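Local structure of levansucrase (Bacillus megaterium, 3OM4) at residues 45-53 against 113-121. The protein is a levansucrase of the levansucrase/invertase family, a single-chain enzyme built as a five-bladed beta-propeller. The protein carries 1 engineered substitution. Sequence-based numbering, arbitrary orientation.
Sequences IKNIASAKG and SIDSWKNAG
The type I turn Ile48–Ala51 lies over the 3-10 turn 114–116 and strand 118–122, with the CA atoms of Ser50 and Asn119 5.4 Å apart. Ser50 OG gives a short 2.6 Å bond to Trp117 O, approaching from above that carbonyl's plane; chi1 of 69° swings the hydroxyl between its own N and C. Asn119, its CG anti to N (-175°), points ND2 at Ser50 O, 3.1 Å away; Ser50 O lies close to the Asn119 amide plane, whereas ND2 is tilted 33° from the Ser50 carbonyl plane. Lys52 N reaches the same oxygen from the opposite face, so two donors grip it. Asn119 OD1 turns back to Gly121 N in an Asx turn. In this five-bladed beta-propeller the contact ties the loop leading into strand 52–54, which pairs with 60–72, to the turn leading into 118–122, which pairs with 101–108, while Thr424 and Phe425 back Ile48. At the other end Ile114 pushes CD1 to 3.4 Å from Lys46 O and rests CG2 against CB and CD of the extended Lys46 chain. Lys46 NZ makes a salt bridge to Asp115 OD2, 2.9 Å away, from above the carboxylate plane. One water accepts from Ala49 N (2.7 Å); a second accepts from Ser50 N.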
ATOM      1  N   ILE A  45      -1.211  -2.414  24.623  1.00 14.93           N
ATOM      2  CA  ILE A  45      -1.397  -3.089  23.334  1.00 14.26           C
ATOM      3  C   ILE A  45      -2.135  -4.424  23.486  1.00 13.92           C
ATOM      4  O   ILE A  45      -1.726  -5.291  24.262  1.00 13.94           O
ATOM      5  CB  ILE A  45      -0.041  -3.286  22.589  1.00 14.25           C
ATOM      6  CG1 ILE A  45       0.650  -1.934  22.331  1.00 13.89           C
ATOM      7  CG2 ILE A  45      -0.224  -4.088  21.287  1.00 14.27           C
ATOM      8  CD1 ILE A  45      -0.205  -0.885  21.609  1.00 13.75           C
ATOM      9  N   LYS A  46      -3.227  -4.565  22.738  1.00 13.39           N
ATOM     10  CA  LYS A  46      -4.054  -5.769  22.754  1.00 13.09           C
ATOM     11  C   LYS A  46      -4.089  -6.436  21.384  1.00 12.65           C
ATOM     12  O   LYS A  46      -4.047  -5.752  20.356  1.00 12.30           O
ATOM     13  CB  LYS A  46      -5.492  -5.411  23.128  1.00 13.26           C
ATOM     14  CG  LYS A  46      -5.732  -5.024  24.574  1.00 13.98           C
ATOM     15  CD  LYS A  46      -7.205  -4.683  24.757  1.00 15.60           C
ATOM     16  CE  LYS A  46      -7.553  -4.374  26.198  1.00 16.92           C
ATOM     17  NZ  LYS A  46      -9.021  -4.161  26.348  1.00 18.01           N
ATOM     18  N   ASN A  47      -4.184  -7.767  21.377  1.00 12.34           N
ATOM     19  CA  ASN A  47      -4.573  -8.507  20.179  1.00 12.08           C
ATOM     20  C   ASN A  47      -6.011  -8.146  19.824  1.00 11.99           C
ATOM     21  O   ASN A  47      -6.791  -7.759  20.699  1.00 11.97           O
ATOM     22  CB  ASN A  47      -4.522 -10.023  20.410  1.00 12.00           C
ATOM     23  CG  ASN A  47      -3.124 -10.546  20.701  1.00 12.05           C
ATOM     24  OD1 ASN A  47      -2.120  -9.978  20.276  1.00 12.19           O
ATOM     25  ND2 ASN A  47      -3.059 -11.656  21.429  1.00 12.26           N
ATOM     26  N   ILE A  48      -6.364  -8.284  18.549  1.00 11.95           N
ATOM     27  CA  ILE A  48      -7.759  -8.195  18.132  1.00 11.97           C
ATOM     28  C   ILE A  48      -8.453  -9.460  18.626  1.00 12.29           C
ATOM     29  O   ILE A  48      -8.214 -10.547  18.102  1.00 11.97           O
ATOM     30  CB  ILE A  48      -7.898  -8.073  16.596  1.00 11.88           C
ATOM     31  CG1 ILE A  48      -7.041  -6.913  16.074  1.00 11.72           C
ATOM     32  CG2 ILE A  48      -9.364  -7.897  16.202  1.00 11.75           C
ATOM     33  CD1 ILE A  48      -6.797  -6.944  14.579  1.00 11.13           C
ATOM     34  N   ALA A  49      -9.301  -9.307  19.643  1.00 12.71           N
ATOM     35  CA  ALA A  49      -9.936 -10.442  20.321  1.00 13.33           C
ATOM     36  C   ALA A  49     -10.755 -11.326  19.379  1.00 13.58           C
ATOM     37  O   ALA A  49     -10.764 -12.553  19.517  1.00 13.81           O
ATOM     38  CB  ALA A  49     -10.802  -9.952  21.479  1.00 13.32           C
ATOM     39  N   SER A  50     -11.429 -10.694  18.422  1.00 14.03           N
ATOM     40  CA  SER A  50     -12.285 -11.401  17.473  1.00 14.52           C
ATOM     41  C   SER A  50     -11.503 -12.045  16.328  1.00 14.91           C
ATOM     42  O   SER A  50     -12.065 -12.825  15.557  1.00 14.72           O
ATOM     43  CB  SER A  50     -13.357 -10.462  16.915  1.00 14.38           C
ATOM     44  OG  SER A  50     -12.780  -9.474  16.077  1.00 14.57           O
ATOM     45  N   ALA A  51     -10.213 -11.717  16.224  1.00 15.50           N
ATOM     46  CA  ALA A  51      -9.356 -12.250  15.164  1.00 16.29           C
ATOM     47  C   ALA A  51      -8.985 -13.701  15.440  1.00 16.96           C
ATOM     48  O   ALA A  51      -7.840 -14.022  15.764  1.00 16.91           O
ATOM     49  CB  ALA A  51      -8.109 -11.396  14.994  1.00 16.18           C
ATOM     50  N   LYS A  52      -9.988 -14.564  15.325  1.00 17.88           N
ATOM     51  CA  LYS A  52      -9.808 -15.999  15.439  1.00 18.98           C
ATOM     52  C   LYS A  52     -10.305 -16.651  14.157  1.00 19.71           C
ATOM     53  O   LYS A  52     -11.216 -16.135  13.505  1.00 19.72           O
ATOM     54  CB  LYS A  52     -10.559 -16.537  16.659  1.00 19.02           C
ATOM     55  CG  LYS A  52      -9.941 -16.106  17.982  1.00 19.63           C
ATOM     56  CD  LYS A  52     -10.866 -16.347  19.164  1.00 20.81           C
ATOM     57  CE  LYS A  52     -10.128 -16.180  20.494  1.00 21.22           C
ATOM     58  NZ  LYS A  52      -9.426 -14.863  20.627  1.00 22.04           N
ATOM     59  N   GLY A  53      -9.687 -17.769  13.792  1.00 20.60           N
ATOM     60  CA  GLY A  53     -10.062 -18.512  12.593  1.00 21.84           C
ATOM     61  C   GLY A  53      -9.463 -19.902  12.627  1.00 22.73           C
ATOM     62  O   GLY A  53      -8.775 -20.260  13.583  1.00 22.85           O
ATOM     63  N   SER A 113     -13.289   0.981  21.310  1.00 20.17           N
ATOM     64  CA  SER A 113     -12.267   0.026  21.742  1.00 19.53           C
ATOM     65  C   SER A 113     -11.899  -0.986  20.656  1.00 19.09           C
ATOM     66  O   SER A 113     -12.695  -1.260  19.754  1.00 18.92           O
ATOM     67  CB  SER A 113     -12.711  -0.701  23.018  1.00 19.64           C
ATOM     68  OG  SER A 113     -13.805  -1.571  22.774  1.00 19.79           O
ATOM     69  N   ILE A 114     -10.687  -1.529  20.750  1.00 18.47           N
ATOM     70  CA  ILE A 114     -10.251  -2.608  19.863  1.00 18.01           C
ATOM     71  C   ILE A 114     -11.115  -3.859  20.079  1.00 17.83           C
ATOM     72  O   ILE A 114     -11.386  -4.605  19.137  1.00 17.62           O
ATOM     73  CB  ILE A 114      -8.728  -2.922  20.018  1.00 17.91           C
ATOM     74  CG1 ILE A 114      -8.292  -3.994  19.004  1.00 17.54           C
ATOM     75  CG2 ILE A 114      -8.382  -3.299  21.469  1.00 17.74           C
ATOM     76  CD1 ILE A 114      -6.798  -4.261  18.949  1.00 17.49           C
ATOM     77  N   ASP A 115     -11.561  -4.061  21.320  1.00 17.70           N
ATOM     78  CA  ASP A 115     -12.455  -5.172  21.664  1.00 17.58           C
ATOM     79  C   ASP A 115     -13.830  -5.066  20.990  1.00 17.26           C
ATOM     80  O   ASP A 115     -14.580  -6.046  20.949  1.00 17.23           O
ATOM     81  CB  ASP A 115     -12.616  -5.284  23.189  1.00 17.85           C
ATOM     82  CG  ASP A 115     -11.362  -5.807  23.886  1.00 18.28           C
ATOM     83  OD1 ASP A 115     -10.496  -6.428  23.231  1.00 18.84           O
ATOM     84  OD2 ASP A 115     -11.247  -5.603  25.113  1.00 19.61           O
ATOM     85  N   SER A 116     -14.151  -3.886  20.459  1.00 16.85           N
ATOM     86  CA  SER A 116     -15.423  -3.645  19.767  1.00 16.63           C
ATOM     87  C   SER A 116     -15.432  -4.129  18.315  1.00 16.28           C
ATOM     88  O   SER A 116     -16.490  -4.179  17.678  1.00 16.28           O
ATOM     89  CB  SER A 116     -15.790  -2.158  19.813  1.00 16.70           C
ATOM     90  OG  SER A 116     -15.992  -1.718  21.145  1.00 17.30           O
ATOM     91  N   TRP A 117     -14.255  -4.463  17.791  1.00 15.78           N
ATOM     92  CA  TRP A 117     -14.135  -4.983  16.434  1.00 15.21           C
ATOM     93  C   TRP A 117     -14.548  -6.441  16.390  1.00 15.20           C
ATOM     94  O   TRP A 117     -13.884  -7.300  16.971  1.00 15.34           O
ATOM     95  CB  TRP A 117     -12.707  -4.824  15.911  1.00 14.96           C
ATOM     96  CG  TRP A 117     -12.373  -3.420  15.564  1.00 13.64           C
ATOM     97  CD1 TRP A 117     -11.662  -2.538  16.321  1.00 12.99           C
ATOM     98  CD2 TRP A 117     -12.745  -2.721  14.372  1.00 12.30           C
ATOM     99  NE1 TRP A 117     -11.563  -1.330  15.675  1.00 12.13           N
ATOM    100  CE2 TRP A 117     -12.220  -1.414  14.475  1.00 12.05           C
ATOM    101  CE3 TRP A 117     -13.470  -3.073  13.225  1.00 11.28           C
ATOM    102  CZ2 TRP A 117     -12.392  -0.456  13.474  1.00 11.55           C
ATOM    103  CZ3 TRP A 117     -13.648  -2.115  12.229  1.00 10.68           C
ATOM    104  CH2 TRP A 117     -13.111  -0.821  12.365  1.00 11.31           C
ATOM    105  N   LYS A 118     -15.663  -6.705  15.716  1.00 14.93           N
ATOM    106  CA  LYS A 118     -16.134  -8.067  15.500  1.00 14.80           C
ATOM    107  C   LYS A 118     -15.602  -8.586  14.167  1.00 14.47           C
ATOM    108  O   LYS A 118     -15.219  -7.802  13.296  1.00 14.45           O
ATOM    109  CB  LYS A 118     -17.663  -8.122  15.530  1.00 14.94           C
ATOM    110  CG  LYS A 118     -18.269  -7.804  16.897  1.00 15.85           C
ATOM    111  CD  LYS A 118     -19.792  -7.876  16.876  1.00 17.34           C
ATOM    112  CE  LYS A 118     -20.289  -9.312  16.988  1.00 18.75           C
ATOM    113  NZ  LYS A 118     -21.765  -9.372  17.187  1.00 20.17           N
ATOM    114  N   ASN A 119     -15.582  -9.906  14.021  1.00 14.06           N
ATOM    115  CA  ASN A 119     -15.019 -10.564  12.847  1.00 13.78           C
ATOM    116  C   ASN A 119     -16.094 -11.317  12.068  1.00 13.67           C
ATOM    117  O   ASN A 119     -16.699 -12.258  12.583  1.00 13.42           O
ATOM    118  CB  ASN A 119     -13.900 -11.515  13.289  1.00 13.73           C
ATOM    119  CG  ASN A 119     -13.168 -12.171  12.124  1.00 13.95           C
ATOM    120  OD1 ASN A 119     -13.405 -11.862  10.957  1.00 13.84           O
ATOM    121  ND2 ASN A 119     -12.263 -13.083  12.450  1.00 13.91           N
ATOM    122  N   ALA A 120     -16.326 -10.891  10.828  1.00 13.49           N
ATOM    123  CA  ALA A 120     -17.307 -11.538   9.957  1.00 13.38           C
ATOM    124  C   ALA A 120     -16.703 -12.723   9.194  1.00 13.31           C
ATOM    125  O   ALA A 120     -17.395 -13.398   8.431  1.00 13.33           O
ATOM    126  CB  ALA A 120     -17.922 -10.523   8.995  1.00 13.32           C
ATOM    127  N   GLY A 121     -15.412 -12.970   9.412  1.00 13.15           N
ATOM    128  CA  GLY A 121     -14.708 -14.079   8.772  1.00 13.34           C
ATOM    129  C   GLY A 121     -14.070 -13.684   7.456  1.00 13.44           C
ATOM    130  O   GLY A 121     -13.977 -12.497   7.132  1.00 13.27           O
TER
HETATM  131  O   HOH W   1      -9.512  -6.859  20.856  1.00 13.83           O
HETATM  132  O   HOH W   2     -11.943  -7.638  18.788  1.00 13.58           O